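Local coordinates for rhamnosidase B (Bacillus sp., PDB 2OKX), which catalyses the hydrolysis of terminal alpha-L-rhamnosyl residues from rhamnosides, as a glycoside hydrolase of family 78, whose members invert the anomeric centre, at residues A[18-23]-A[225-230]; A[313-318]-A[396-401]; A[612-617]-A[654-659]; A[648-653]-A[714-719]. One frame throughout, in Å; residues are numbered along the deposited sequence.

Overall arrangement
Interactions 1 and 2 come in series along the chain before interactions 3 and 4, whose segments alternate. Interactions 1 and 2 lie among the beta-rich regions: interaction 1 brings the start of strand 22-31 to helix 225-229, and interaction 2 sets strand 314-320 against helix 397-402. Their centres are about 18 Å apart, and they touch where Leu-225 packs on Ser-314. Interactions 3 and 4 share helix 647-665 of the helical glycosidase domain, with centres about 15 Å apart. Interactions 2 and 4 are about 53 Å apart, centre to centre, on opposite sides of the chain's centre. The first pair thus sets strand regions against short helices; the second packs a loop and a helix end on helix 647-665.

Interaction 1: residues A[18-23]-A[225-230]; sequences SPRNEW and LRNQMV
Arg-20 reaches across to Asn-227, joining the loop that leads into strand 22-31 of an antiparallel seven-stranded sheet with the short helix 225-229, which lies in the sequence region of rhamnosidase domain D2. The backbones stay far apart, 10.9 Å between the CA of Arg-20 and the CA of Asn-227, so a long side chain has to span the distance, and arginine suits the task.

CB of Arg-20 points toward the helix. With CG anti to the backbone N (chi1 175°) and the chain extended as far as NE, the approach is gradual: CB, CG and CD stay well back, and NE of Arg-20 is still 5.1 Å from ND2 of Asn-227. The side chain also touches Leu-391. At the tip the guanidinium turns out of the line of the chain. CZ then comes to 4.0 Å from ND2 of Asn-227, and NH1 does the touching, 2.9 Å from the same ND2. This amide nitrogen arrives at the edge of the guanidinium, in its plane, while the amide itself stands almost upright to that plane (89°).

Both nitrogens are donors, so the pair is a close approach without a hydrogen bond, and each group finds partners in other residues. Arg-20 makes a salt bridge through NH2 to OD1 of Asp-224, the residue immediately before the helix; Asn-227 pairs through OD1 with the hydroxyl of Ser-233. The carboxylate of Asp-224 probably offsets the positive charge that would otherwise face the amide donor. NH2 of Arg-20, which forms that salt bridge, stays 4.3 Å from ND2 of Asn-227.

Interaction 2: residues A[313-318]-A[396-401]; sequences SSHFAI and NVFGSN
The imidazole of His-315 has Phe-398 over one face and the Asn-396 amide at its edge. CD2 of Phe-398 lies 3.5 Å from NE2 of His-315, displaced toward the rim, and the two rings meet obliquely, their planes 46° apart. Asn-396 donates from ND2 to ND1 of His-315 over 2.8 Å; the donor lies in the imidazole plane, although the bond is bent (138°).

His-315 belongs to strand 314-320 of an antiparallel sheet, and Asn-396 is the N-cap of helix 397-402. A chi1 of -180° sets the Asn-396 amide opposite its own backbone nitrogen, and OD1 of Asn-396 turns back to accept from Gly-399 N at 3.0 Å. Asparagine suits the place because one amide can cap the helix and donate to the histidine. Glycine suits position 399, since a CB there would collide with ND2 of Asn-396. With an alanine here instead of His-315, ND2 of Asn-396 would probably lose its acceptor and a gap would open beside Phe-398.

On its other nitrogen, NE2, His-315 is hydrogen-bonded to Asp-483. With ND1 accepting and NE2 facing a carboxylate, the ring probably carries its proton on NE2, which would fix both its tautomer and its rotation in this buried contact.

Interaction 3: residues A[612-617]-A[654-659]; sequences PLYLDQ and WPAVKH
Tyr-614 lays the phenol end of its ring against the helix turn of Ala-656 and His-659, with its hydroxyl between the two. OH of Tyr-614 donates to O of Ala-656 at 2.8 Å, meeting the carbonyl from the side (C=O...O angle 117°) and tilted only slightly, 17°, from its plane. CE1 of Tyr-614 also lies near that oxygen, 3.5 Å from O of Ala-656. The small methyl of Ala-656 suits its place, since its CB sits just 3.7 Å from OH of Tyr-614, where a bulkier side chain could crowd the hydroxyl's approach.

His-659 adds a second partner for the hydroxyl. Its first torsion, close to trans at 176°, carries the imidazole out toward the loop, and the OH of Tyr-614 then lies in the ring plane, at the edge, 3.4 Å from CD2 of His-659. NE2 of the same ring comes 3.6 Å from CB of Pro-612, so one imidazole meets both loop residues. Within the loop, O of Pro-612 sits over one face of the tyrosine ring. A phenylalanine in place of Tyr-614 would probably deprive the Ala-656 carbonyl of its side-chain donor and leave a gap beside the edge of His-659.

Residues 612-617 belong to the loop between helix 595-603 and helix 627-644 in the helical glycosidase domain, which in this family is an (alpha/alpha)6 barrel. The loop runs against helix 647-665, where Thr-660 bonds to O of Pro-612, while Tyr-614 also packs on Thr-630 of helix 627-644.

Interaction 4: residues A[648-653]-A[714-719]; sequences AFAARI and AAAGAT
Ala-651 and Ala-716 bring their CA atoms to within 3.9 Å of each other, so that the backbone of helix 647-665 almost touches the C-terminal turn leaving helix 696-715. Alanine suits so close an approach, because a larger side chain at the meeting points would probably hold the backbones apart.

Four methyl groups carry the contact. CB of Ala-650 points straight at CB of Ala-715, 3.5 Å away, and meets that methyl from the side. The methyl of Ala-716 comes in one step further along and rests directly on the helix backbone: its CB lies 3.4 Å from CA of Ala-651 and 3.7 Å from O of Ala-650. The methyl of Ala-651 lies beside it, with CB of Ala-651 4.1 Å from CB of Ala-716. The contact is apolar, with no hydrogen bond across it.

Directly after Ala-716 the chain turns away in a Schellman motif at Gly-717, whose positive phi (85°) would jam a CB against the preceding carbonyl oxygen. N of Gly-717 bonds back to O of Ala-714 at 2.8 Å, tying down the turn that presents Ala-716.

Elsewhere on helix 647-665, Arg-652 forms a surface salt bridge to Glu-598. Two buried residues pack among the neighbouring barrel helices: Phe-649 lies on helix 595-603 and meets Tyr-640 edge-to-face, and Ile-653 rests on Trp-633 and Cys-637 of helix 627-644.

Interaction 1: residues A[18-23]-A[225-230]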
loop_
_atom_site.group_PDB
_atom_site.type_symbol
_atom_site.label_atom_id
_atom_site.label_comp_id
_atom_site.label_asym_id
_atom_site.label_seq_id
_atom_site.Cartn_x
_atom_site.Cartn_y
_atom_site.Cartn_z
ATOM N N SER A 18 -16.557 -7.425 18.101
ATOM C CA SER A 18 -15.623 -7.203 17.003
ATOM C C SER A 18 -15.787 -8.296 15.952
ATOM O O SER A 18 -14.961 -9.200 15.837
ATOM C CB SER A 18 -14.184 -7.190 17.531
ATOM O OG SER A 18 -13.251 -6.927 16.496
ATOM N N PRO A 19 -16.871 -8.224 15.169
ATOM C CA PRO A 19 -17.133 -9.215 14.128
ATOM C C PRO A 19 -16.141 -9.085 12.979
ATOM O O PRO A 19 -15.576 -8.012 12.749
ATOM C CB PRO A 19 -18.559 -8.893 13.702
ATOM C CG PRO A 19 -18.610 -7.405 13.855
ATOM C CD PRO A 19 -17.915 -7.183 15.180
ATOM N N ARG A 20 -15.930 -10.183 12.266
ATOM C CA ARG A 20 -15.010 -10.184 11.138
ATOM C C ARG A 20 -15.674 -9.628 9.886
ATOM O O ARG A 20 -16.804 -9.997 9.555
ATOM C CB ARG A 20 -14.535 -11.609 10.836
ATOM C CG ARG A 20 -13.659 -11.731 9.580
ATOM C CD ARG A 20 -13.663 -13.164 9.062
ATOM N NE ARG A 20 -12.881 -13.372 7.840
ATOM C CZ ARG A 20 -11.555 -13.492 7.798
ATOM N NH1 ARG A 20 -10.832 -13.416 8.913
ATOM N NH2 ARG A 20 -10.952 -13.733 6.641
ATOM N N ASN A 21 -14.968 -8.731 9.205
ATOM C CA ASN A 21 -15.444 -8.173 7.942
ATOM C C ASN A 21 -16.946 -7.881 7.929
ATOM O O ASN A 21 -17.680 -8.432 7.116
ATOM C CB ASN A 21 -15.092 -9.164 6.826
ATOM C CG ASN A 21 -15.384 -8.630 5.433
ATOM O OD1 ASN A 21 -15.463 -9.398 4.472
ATOM N ND2 ASN A 21 -15.531 -7.323 5.314
ATOM N N GLU A 22 -17.399 -7.009 8.823
ATOM C CA GLU A 22 -18.815 -6.672 8.876
ATOM C C GLU A 22 -19.077 -5.203 8.583
ATOM O O GLU A 22 -18.462 -4.323 9.179
ATOM C CB GLU A 22 -19.400 -7.016 10.255
ATOM C CG GLU A 22 -20.878 -6.654 10.405
ATOM C CD GLU A 22 -21.452 -7.045 11.757
ATOM O OE1 GLU A 22 -21.620 -6.158 12.629
ATOM O OE2 GLU A 22 -21.726 -8.248 11.948
ATOM N N TRP A 23 -19.995 -4.948 7.658
ATOM C CA TRP A 23 -20.368 -3.584 7.308
ATOM C C TRP A 23 -21.717 -3.315 7.976
ATOM O O TRP A 23 -22.694 -4.018 7.727
ATOM C CB TRP A 23 -20.461 -3.439 5.785
ATOM C CG TRP A 23 -19.121 -3.576 5.099
ATOM C CD1 TRP A 23 -17.928 -3.910 5.685
ATOM C CD2 TRP A 23 -18.840 -3.373 3.708
ATOM N NE1 TRP A 23 -16.925 -3.926 4.744
ATOM C CE2 TRP A 23 -17.456 -3.601 3.524
ATOM C CE3 TRP A 23 -19.622 -3.020 2.600
ATOM C CZ2 TRP A 23 -16.837 -3.486 2.272
ATOM C CZ3 TRP A 23 -19.004 -2.906 1.354
ATOM C CH2 TRP A 23 -17.625 -3.139 1.203
ATOM N N LEU A 225 -6.287 -19.264 5.328
ATOM C CA LEU A 225 -5.577 -20.305 6.056
ATOM C C LEU A 225 -4.870 -19.783 7.300
ATOM O O LEU A 225 -4.722 -20.508 8.281
ATOM C CB LEU A 225 -4.572 -20.990 5.126
ATOM C CG LEU A 225 -5.181 -21.769 3.958
ATOM C CD1 LEU A 225 -4.078 -22.314 3.058
ATOM C CD2 LEU A 225 -6.046 -22.901 4.495
ATOM N N ARG A 226 -4.437 -18.527 7.261
ATOM C CA ARG A 226 -3.750 -17.924 8.400
ATOM C C ARG A 226 -4.649 -17.917 9.637
ATOM O O ARG A 226 -4.260 -18.400 10.701
ATOM C CB ARG A 226 -3.323 -16.489 8.057
ATOM C CG ARG A 226 -2.748 -15.682 9.225
ATOM C CD ARG A 226 -2.587 -14.220 8.816
ATOM N NE ARG A 226 -2.316 -13.325 9.938
ATOM C CZ ARG A 226 -1.116 -13.127 10.478
ATOM N NH1 ARG A 226 -0.978 -12.288 11.499
ATOM N NH2 ARG A 226 -0.056 -13.758 9.998
ATOM N N ASN A 227 -5.855 -17.372 9.496
ATOM C CA ASN A 227 -6.779 -17.307 10.619
ATOM C C ASN A 227 -7.405 -18.671 10.943
ATOM O O ASN A 227 -7.850 -18.901 12.068
ATOM C CB ASN A 227 -7.879 -16.265 10.351
ATOM C CG ASN A 227 -7.347 -14.831 10.318
ATOM O OD1 ASN A 227 -6.201 -14.561 10.695
ATOM N ND2 ASN A 227 -8.189 -13.903 9.877
ATOM N N GLN A 228 -7.426 -19.575 9.968
ATOM C CA GLN A 228 -7.989 -20.906 10.181
ATOM C C GLN A 228 -7.026 -21.807 10.962
ATOM O O GLN A 228 -7.446 -22.533 11.868
ATOM C CB GLN A 228 -8.335 -21.560 8.837
ATOM C CG GLN A 228 -8.525 -23.084 8.884
ATOM C CD GLN A 228 -9.750 -23.528 9.676
ATOM O OE1 GLN A 228 -9.941 -24.723 9.928
ATOM N NE2 GLN A 228 -10.586 -22.572 10.064
ATOM N N MET A 229 -5.742 -21.750 10.612
ATOM C CA MET A 229 -4.723 -22.567 11.266
ATOM C C MET A 229 -4.194 -21.980 12.577
ATOM O O MET A 229 -3.741 -22.720 13.450
ATOM C CB MET A 229 -3.552 -22.813 10.307
ATOM C CG MET A 229 -3.936 -23.532 9.026
ATOM S SD MET A 229 -4.732 -25.135 9.309
ATOM C CE MET A 229 -3.310 -26.187 9.596
ATOM N N VAL A 230 -4.240 -20.658 12.709
ATOM C CA VAL A 230 -3.782 -19.987 13.923
ATOM C C VAL A 230 -4.810 -18.914 14.263
ATOM O O VAL A 230 -4.606 -17.733 13.989
ATOM C CB VAL A 230 -2.402 -19.318 13.722
ATOM C CG1 VAL A 230 -1.911 -18.730 15.039
ATOM C CG2 VAL A 230 -1.403 -20.328 13.192
#

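Interaction 2: residues A[313-318]-A[396-401]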
loop_
_atom_site.group_PDB
_atom_site.type_symbol
_atom_site.label_atom_id
_atom_site.label_comp_id
_atom_site.label_asym_id
_atom_site.label_seq_id
_atom_site.Cartn_x
_atom_site.Cartn_y
_atom_site.Cartn_z
ATOM N N SER A 313 -5.651 -14.024 1.175
ATOM C CA SER A 313 -6.319 -15.240 0.734
ATOM C C SER A 313 -5.439 -16.249 0.006
ATOM O O SER A 313 -4.536 -15.882 -0.745
ATOM C CB SER A 313 -7.501 -14.879 -0.175
ATOM O OG SER A 313 -8.439 -14.071 0.508
ATOM N N SER A 314 -5.714 -17.526 0.259
ATOM C CA SER A 314 -5.033 -18.633 -0.405
ATOM C C SER A 314 -6.125 -19.126 -1.353
ATOM O O SER A 314 -7.306 -19.083 -1.005
ATOM C CB SER A 314 -4.650 -19.722 0.603
ATOM O OG SER A 314 -3.679 -19.236 1.523
ATOM N N HIS A 315 -5.747 -19.575 -2.545
ATOM C CA HIS A 315 -6.730 -20.001 -3.533
ATOM C C HIS A 315 -6.688 -21.466 -3.932
ATOM O O HIS A 315 -5.620 -22.056 -4.064
ATOM C CB HIS A 315 -6.594 -19.115 -4.771
ATOM C CG HIS A 315 -6.963 -17.689 -4.518
ATOM N ND1 HIS A 315 -8.243 -17.212 -4.691
ATOM C CD2 HIS A 315 -6.243 -16.659 -4.015
ATOM C CE1 HIS A 315 -8.298 -15.950 -4.303
ATOM N NE2 HIS A 315 -7.098 -15.591 -3.886
ATOM N N PHE A 316 -7.875 -22.031 -4.141
ATOM C CA PHE A 316 -8.035 -23.431 -4.524
ATOM C C PHE A 316 -9.159 -23.525 -5.555
ATOM O O PHE A 316 -10.247 -22.992 -5.339
ATOM C CB PHE A 316 -8.414 -24.256 -3.291
ATOM C CG PHE A 316 -8.492 -25.737 -3.544
ATOM C CD1 PHE A 316 -9.365 -26.531 -2.808
ATOM C CD2 PHE A 316 -7.672 -26.342 -4.491
ATOM C CE1 PHE A 316 -9.417 -27.912 -3.009
ATOM C CE2 PHE A 316 -7.717 -27.719 -4.700
ATOM C CZ PHE A 316 -8.591 -28.503 -3.956
ATOM N N ALA A 317 -8.903 -24.195 -6.673
ATOM C CA ALA A 317 -9.922 -24.334 -7.707
ATOM C C ALA A 317 -9.908 -25.730 -8.309
ATOM O O ALA A 317 -8.891 -26.418 -8.284
ATOM C CB ALA A 317 -9.712 -23.294 -8.808
ATOM N N ILE A 318 -11.048 -26.137 -8.856
ATOM C CA ILE A 318 -11.173 -27.445 -9.477
ATOM C C ILE A 318 -12.104 -27.349 -10.678
ATOM O O ILE A 318 -13.116 -26.651 -10.631
ATOM C CB ILE A 318 -11.771 -28.484 -8.502
ATOM C CG1 ILE A 318 -10.930 -28.559 -7.225
ATOM C CG2 ILE A 318 -11.819 -29.849 -9.176
ATOM C CD1 ILE A 318 -11.511 -29.484 -6.164
ATOM N N ASN A 396 -15.254 -16.349 -5.570
ATOM C CA ASN A 396 -13.862 -15.952 -5.737
ATOM C C ASN A 396 -13.523 -15.301 -7.077
ATOM O O ASN A 396 -13.169 -15.976 -8.049
ATOM C CB ASN A 396 -13.000 -17.201 -5.504
ATOM C CG ASN A 396 -11.521 -16.934 -5.642
ATOM O OD1 ASN A 396 -11.078 -15.784 -5.686
ATOM N ND2 ASN A 396 -10.738 -18.007 -5.699
ATOM N N VAL A 397 -13.604 -13.975 -7.109
ATOM C CA VAL A 397 -13.325 -13.231 -8.328
ATOM C C VAL A 397 -11.884 -13.383 -8.804
ATOM O O VAL A 397 -11.644 -13.557 -9.993
ATOM C CB VAL A 397 -13.645 -11.734 -8.145
ATOM C CG1 VAL A 397 -13.298 -10.962 -9.424
ATOM C CG2 VAL A 397 -15.130 -11.566 -7.816
ATOM N N PHE A 398 -10.928 -13.323 -7.881
ATOM C CA PHE A 398 -9.520 -13.449 -8.251
ATOM C C PHE A 398 -9.224 -14.791 -8.920
ATOM O O PHE A 398 -8.694 -14.841 -10.031
ATOM C CB PHE A 398 -8.628 -13.274 -7.014
ATOM C CG PHE A 398 -7.153 -13.276 -7.320
ATOM C CD1 PHE A 398 -6.540 -12.160 -7.888
ATOM C CD2 PHE A 398 -6.377 -14.398 -7.046
ATOM C CE1 PHE A 398 -5.172 -12.162 -8.177
ATOM C CE2 PHE A 398 -5.008 -14.413 -7.332
ATOM C CZ PHE A 398 -4.404 -13.290 -7.899
ATOM N N GLY A 399 -9.570 -15.882 -8.242
ATOM C CA GLY A 399 -9.315 -17.199 -8.797
ATOM C C GLY A 399 -10.003 -17.412 -10.126
ATOM O O GLY A 399 -9.470 -18.085 -11.009
ATOM N N SER A 400 -11.194 -16.835 -10.267
ATOM C CA SER A 400 -11.980 -16.949 -11.489
ATOM C C SER A 400 -11.358 -16.159 -12.642
ATOM O O SER A 400 -11.697 -16.378 -13.807
ATOM C CB SER A 400 -13.411 -16.457 -11.242
ATOM O OG SER A 400 -14.066 -17.240 -10.254
ATOM N N ASN A 401 -10.456 -15.234 -12.317
ATOM C CA ASN A 401 -9.781 -14.442 -13.342
ATOM C C ASN A 401 -8.408 -15.011 -13.679
ATOM O O ASN A 401 -7.985 -14.982 -14.836
ATOM C CB ASN A 401 -9.649 -12.981 -12.891
ATOM C CG ASN A 401 -10.777 -12.118 -13.408
ATOM O OD1 ASN A 401 -10.817 -11.777 -14.592
ATOM N ND2 ASN A 401 -11.711 -11.770 -12.530
#

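Interaction 3: residues A[612-617]-A[654-659]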
loop_
_atom_site.group_PDB
_atom_site.type_symbol
_atom_site.label_atom_id
_atom_site.label_comp_id
_atom_site.label_asym_id
_atom_site.label_seq_id
_atom_site.Cartn_x
_atom_site.Cartn_y
_atom_site.Cartn_z
ATOM N N PRO A 612 11.750 0.716 20.946
ATOM C CA PRO A 612 12.455 1.998 20.873
ATOM C C PRO A 612 13.164 2.196 19.536
ATOM O O PRO A 612 13.610 3.300 19.220
ATOM C CB PRO A 612 13.431 1.917 22.046
ATOM C CG PRO A 612 13.750 0.455 22.104
ATOM C CD PRO A 612 12.375 -0.166 21.949
ATOM N N LEU A 613 13.271 1.121 18.760
ATOM C CA LEU A 613 13.920 1.179 17.453
ATOM C C LEU A 613 12.935 1.677 16.389
ATOM O O LEU A 613 13.335 2.027 15.276
ATOM C CB LEU A 613 14.462 -0.201 17.069
ATOM C CG LEU A 613 15.474 -0.822 18.043
ATOM C CD1 LEU A 613 15.946 -2.163 17.500
ATOM C CD2 LEU A 613 16.658 0.123 18.243
ATOM N N TYR A 614 11.655 1.693 16.755
ATOM C CA TYR A 614 10.558 2.164 15.903
ATOM C C TYR A 614 10.209 1.270 14.714
ATOM O O TYR A 614 11.092 0.767 14.018
ATOM C CB TYR A 614 10.846 3.595 15.424
ATOM C CG TYR A 614 10.940 4.618 16.549
ATOM C CD1 TYR A 614 11.381 5.918 16.300
ATOM C CD2 TYR A 614 10.596 4.282 17.861
ATOM C CE1 TYR A 614 11.478 6.860 17.333
ATOM C CE2 TYR A 614 10.689 5.210 18.897
ATOM C CZ TYR A 614 11.130 6.495 18.628
ATOM O OH TYR A 614 11.225 7.409 19.657
ATOM N N LEU A 615 8.908 1.088 14.491
ATOM C CA LEU A 615 8.402 0.255 13.399
ATOM C C LEU A 615 8.678 0.838 12.018
ATOM O O LEU A 615 8.691 2.056 11.844
ATOM C CB LEU A 615 6.897 0.021 13.568
ATOM C CG LEU A 615 6.488 -1.260 14.307
ATOM C CD1 LEU A 615 7.279 -1.393 15.596
ATOM C CD2 LEU A 615 4.991 -1.242 14.583
ATOM N N ASP A 616 8.893 -0.045 11.043
ATOM C CA ASP A 616 9.189 0.368 9.675
ATOM C C ASP A 616 7.958 0.816 8.879
ATOM O O ASP A 616 8.088 1.369 7.787
ATOM C CB ASP A 616 9.959 -0.747 8.947
ATOM C CG ASP A 616 9.351 -2.126 9.155
ATOM O OD1 ASP A 616 10.111 -3.118 9.088
ATOM O OD2 ASP A 616 8.124 -2.223 9.371
ATOM N N GLN A 617 6.771 0.564 9.426
ATOM C CA GLN A 617 5.508 1.000 8.829
ATOM C C GLN A 617 4.530 1.201 9.987
ATOM O O GLN A 617 4.501 0.402 10.923
ATOM C CB GLN A 617 4.970 -0.004 7.784
ATOM C CG GLN A 617 5.364 -1.461 7.964
ATOM C CD GLN A 617 4.544 -2.168 9.023
ATOM O OE1 GLN A 617 3.322 -2.290 8.904
ATOM N NE2 GLN A 617 5.215 -2.643 10.065
ATOM N N TRP A 654 12.384 16.302 18.757
ATOM C CA TRP A 654 13.727 15.975 19.246
ATOM C C TRP A 654 13.782 14.807 20.231
ATOM O O TRP A 654 14.590 13.892 20.069
ATOM C CB TRP A 654 14.392 17.203 19.883
ATOM C CG TRP A 654 15.655 16.860 20.633
ATOM C CD1 TRP A 654 15.912 17.098 21.954
ATOM C CD2 TRP A 654 16.812 16.181 20.118
ATOM N NE1 TRP A 654 17.153 16.608 22.294
ATOM C CE2 TRP A 654 17.726 16.041 21.188
ATOM C CE3 TRP A 654 17.163 15.678 18.858
ATOM C CZ2 TRP A 654 18.971 15.416 21.036
ATOM C CZ3 TRP A 654 18.402 15.055 18.708
ATOM C CH2 TRP A 654 19.290 14.930 19.793
ATOM N N PRO A 655 12.935 14.825 21.274
ATOM C CA PRO A 655 12.940 13.732 22.254
ATOM C C PRO A 655 12.794 12.345 21.625
ATOM O O PRO A 655 13.518 11.414 21.985
ATOM C CB PRO A 655 11.770 14.089 23.168
ATOM C CG PRO A 655 11.810 15.585 23.165
ATOM C CD PRO A 655 12.019 15.899 21.697
ATOM N N ALA A 656 11.860 12.207 20.686
ATOM C CA ALA A 656 11.643 10.926 20.020
ATOM C C ALA A 656 12.875 10.529 19.214
ATOM O O ALA A 656 13.204 9.346 19.105
ATOM C CB ALA A 656 10.422 11.005 19.106
ATOM N N VAL A 657 13.554 11.522 18.647
ATOM C CA VAL A 657 14.754 11.271 17.854
ATOM C C VAL A 657 15.896 10.810 18.754
ATOM O O VAL A 657 16.591 9.839 18.452
ATOM C CB VAL A 657 15.194 12.545 17.093
ATOM C CG1 VAL A 657 16.537 12.315 16.421
ATOM C CG2 VAL A 657 14.140 12.916 16.054
ATOM N N LYS A 658 16.083 11.522 19.859
ATOM C CA LYS A 658 17.132 11.203 20.823
ATOM C C LYS A 658 16.891 9.810 21.404
ATOM O O LYS A 658 17.806 8.990 21.502
ATOM C CB LYS A 658 17.123 12.249 21.940
ATOM C CG LYS A 658 18.179 12.067 23.015
ATOM C CD LYS A 658 18.057 13.173 24.057
ATOM C CE LYS A 658 19.111 13.041 25.141
ATOM N NZ LYS A 658 20.484 13.103 24.575
ATOM N N HIS A 659 15.640 9.556 21.772
ATOM C CA HIS A 659 15.235 8.281 22.350
ATOM C C HIS A 659 15.626 7.067 21.505
ATOM O O HIS A 659 16.240 6.128 22.009
ATOM C CB HIS A 659 13.721 8.281 22.580
ATOM C CG HIS A 659 13.185 6.981 23.089
ATOM N ND1 HIS A 659 13.520 6.467 24.325
ATOM C CD2 HIS A 659 12.344 6.082 22.525
ATOM C CE1 HIS A 659 12.909 5.308 24.497
ATOM N NE2 HIS A 659 12.189 5.051 23.420
#

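Interaction 4: residues A[648-653]-A[714-719]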
loop_
_atom_site.group_PDB
_atom_site.type_symbol
_atom_site.label_atom_id
_atom_site.label_comp_id
_atom_site.label_asym_id
_atom_site.label_seq_id
_atom_site.Cartn_x
_atom_site.Cartn_y
_atom_site.Cartn_z
ATOM N N ALA A 648 9.405 24.873 16.106
ATOM C CA ALA A 648 8.490 24.304 17.087
ATOM C C ALA A 648 8.392 22.797 16.893
ATOM O O ALA A 648 8.387 22.036 17.862
ATOM C CB ALA A 648 7.116 24.941 16.956
ATOM N N PHE A 649 8.310 22.363 15.638
ATOM C CA PHE A 649 8.228 20.936 15.359
ATOM C C PHE A 649 9.520 20.240 15.767
ATOM O O PHE A 649 9.489 19.148 16.327
ATOM C CB PHE A 649 7.950 20.678 13.870
ATOM C CG PHE A 649 8.281 19.275 13.436
ATOM C CD1 PHE A 649 9.524 18.981 12.885
ATOM C CD2 PHE A 649 7.380 18.239 13.645
ATOM C CE1 PHE A 649 9.865 17.672 12.553
ATOM C CE2 PHE A 649 7.711 16.931 13.321
ATOM C CZ PHE A 649 8.959 16.646 12.774
ATOM N N ALA A 650 10.655 20.871 15.481
ATOM C CA ALA A 650 11.949 20.293 15.827
ATOM C C ALA A 650 12.021 20.023 17.326
ATOM O O ALA A 650 12.517 18.983 17.760
ATOM C CB ALA A 650 13.073 21.235 15.411
ATOM N N ALA A 651 11.518 20.972 18.110
ATOM C CA ALA A 651 11.515 20.850 19.563
ATOM C C ALA A 651 10.601 19.710 20.003
ATOM O O ALA A 651 10.947 18.938 20.899
ATOM C CB ALA A 651 11.057 22.166 20.194
ATOM N N ARG A 652 9.437 19.607 19.368
ATOM C CA ARG A 652 8.480 18.558 19.701
ATOM C C ARG A 652 8.990 17.168 19.353
ATOM O O ARG A 652 8.744 16.211 20.086
ATOM C CB ARG A 652 7.150 18.773 18.968
ATOM C CG ARG A 652 6.356 19.997 19.396
ATOM C CD ARG A 652 4.923 19.895 18.892
ATOM N NE ARG A 652 4.842 19.871 17.432
ATOM C CZ ARG A 652 4.827 20.957 16.664
ATOM N NH1 ARG A 652 4.754 20.841 15.346
ATOM N NH2 ARG A 652 4.870 22.162 17.219
ATOM N N ILE A 653 9.706 17.058 18.237
ATOM C CA ILE A 653 10.201 15.765 17.779
ATOM C C ILE A 653 11.578 15.345 18.299
ATOM O O ILE A 653 11.905 14.159 18.289
ATOM C CB ILE A 653 10.215 15.709 16.219
ATOM C CG1 ILE A 653 10.002 14.272 15.745
ATOM C CG2 ILE A 653 11.539 16.240 15.676
ATOM C CD1 ILE A 653 8.603 13.760 15.998
ATOM N N ALA A 714 19.578 21.354 17.596
ATOM C CA ALA A 714 19.878 22.781 17.537
ATOM C C ALA A 714 18.619 23.584 17.233
ATOM O O ALA A 714 18.345 24.596 17.879
ATOM C CB ALA A 714 20.940 23.047 16.478
ATOM N N ALA A 715 17.853 23.131 16.244
ATOM C CA ALA A 715 16.623 23.818 15.877
ATOM C C ALA A 715 15.678 23.789 17.069
ATOM O O ALA A 715 14.862 24.691 17.249
ATOM C CB ALA A 715 15.975 23.138 14.674
ATOM N N ALA A 716 15.802 22.747 17.885
ATOM C CA ALA A 716 14.957 22.591 19.063
ATOM C C ALA A 716 15.429 23.475 20.211
ATOM O O ALA A 716 14.725 23.633 21.209
ATOM C CB ALA A 716 14.938 21.131 19.504
ATOM N N GLY A 717 16.620 24.048 20.065
ATOM C CA GLY A 717 17.160 24.913 21.099
ATOM C C GLY A 717 17.876 24.157 22.205
ATOM O O GLY A 717 17.937 24.621 23.345
ATOM N N ALA A 718 18.421 22.992 21.866
ATOM C CA ALA A 718 19.140 22.161 22.828
ATOM C C ALA A 718 20.274 21.428 22.119
ATOM O O ALA A 718 20.473 20.229 22.316
ATOM C CB ALA A 718 18.188 21.160 23.461
ATOM N N THR A 719 21.021 22.167 21.305
ATOM C CA THR A 719 22.123 21.608 20.529
ATOM C C THR A 719 23.098 20.708 21.294
ATOM O O THR A 719 23.589 19.721 20.744
ATOM C CB THR A 719 22.923 22.732 19.835
ATOM O OG1 THR A 719 23.941 22.156 19.009
ATOM C CG2 THR A 719 23.568 23.643 20.865
#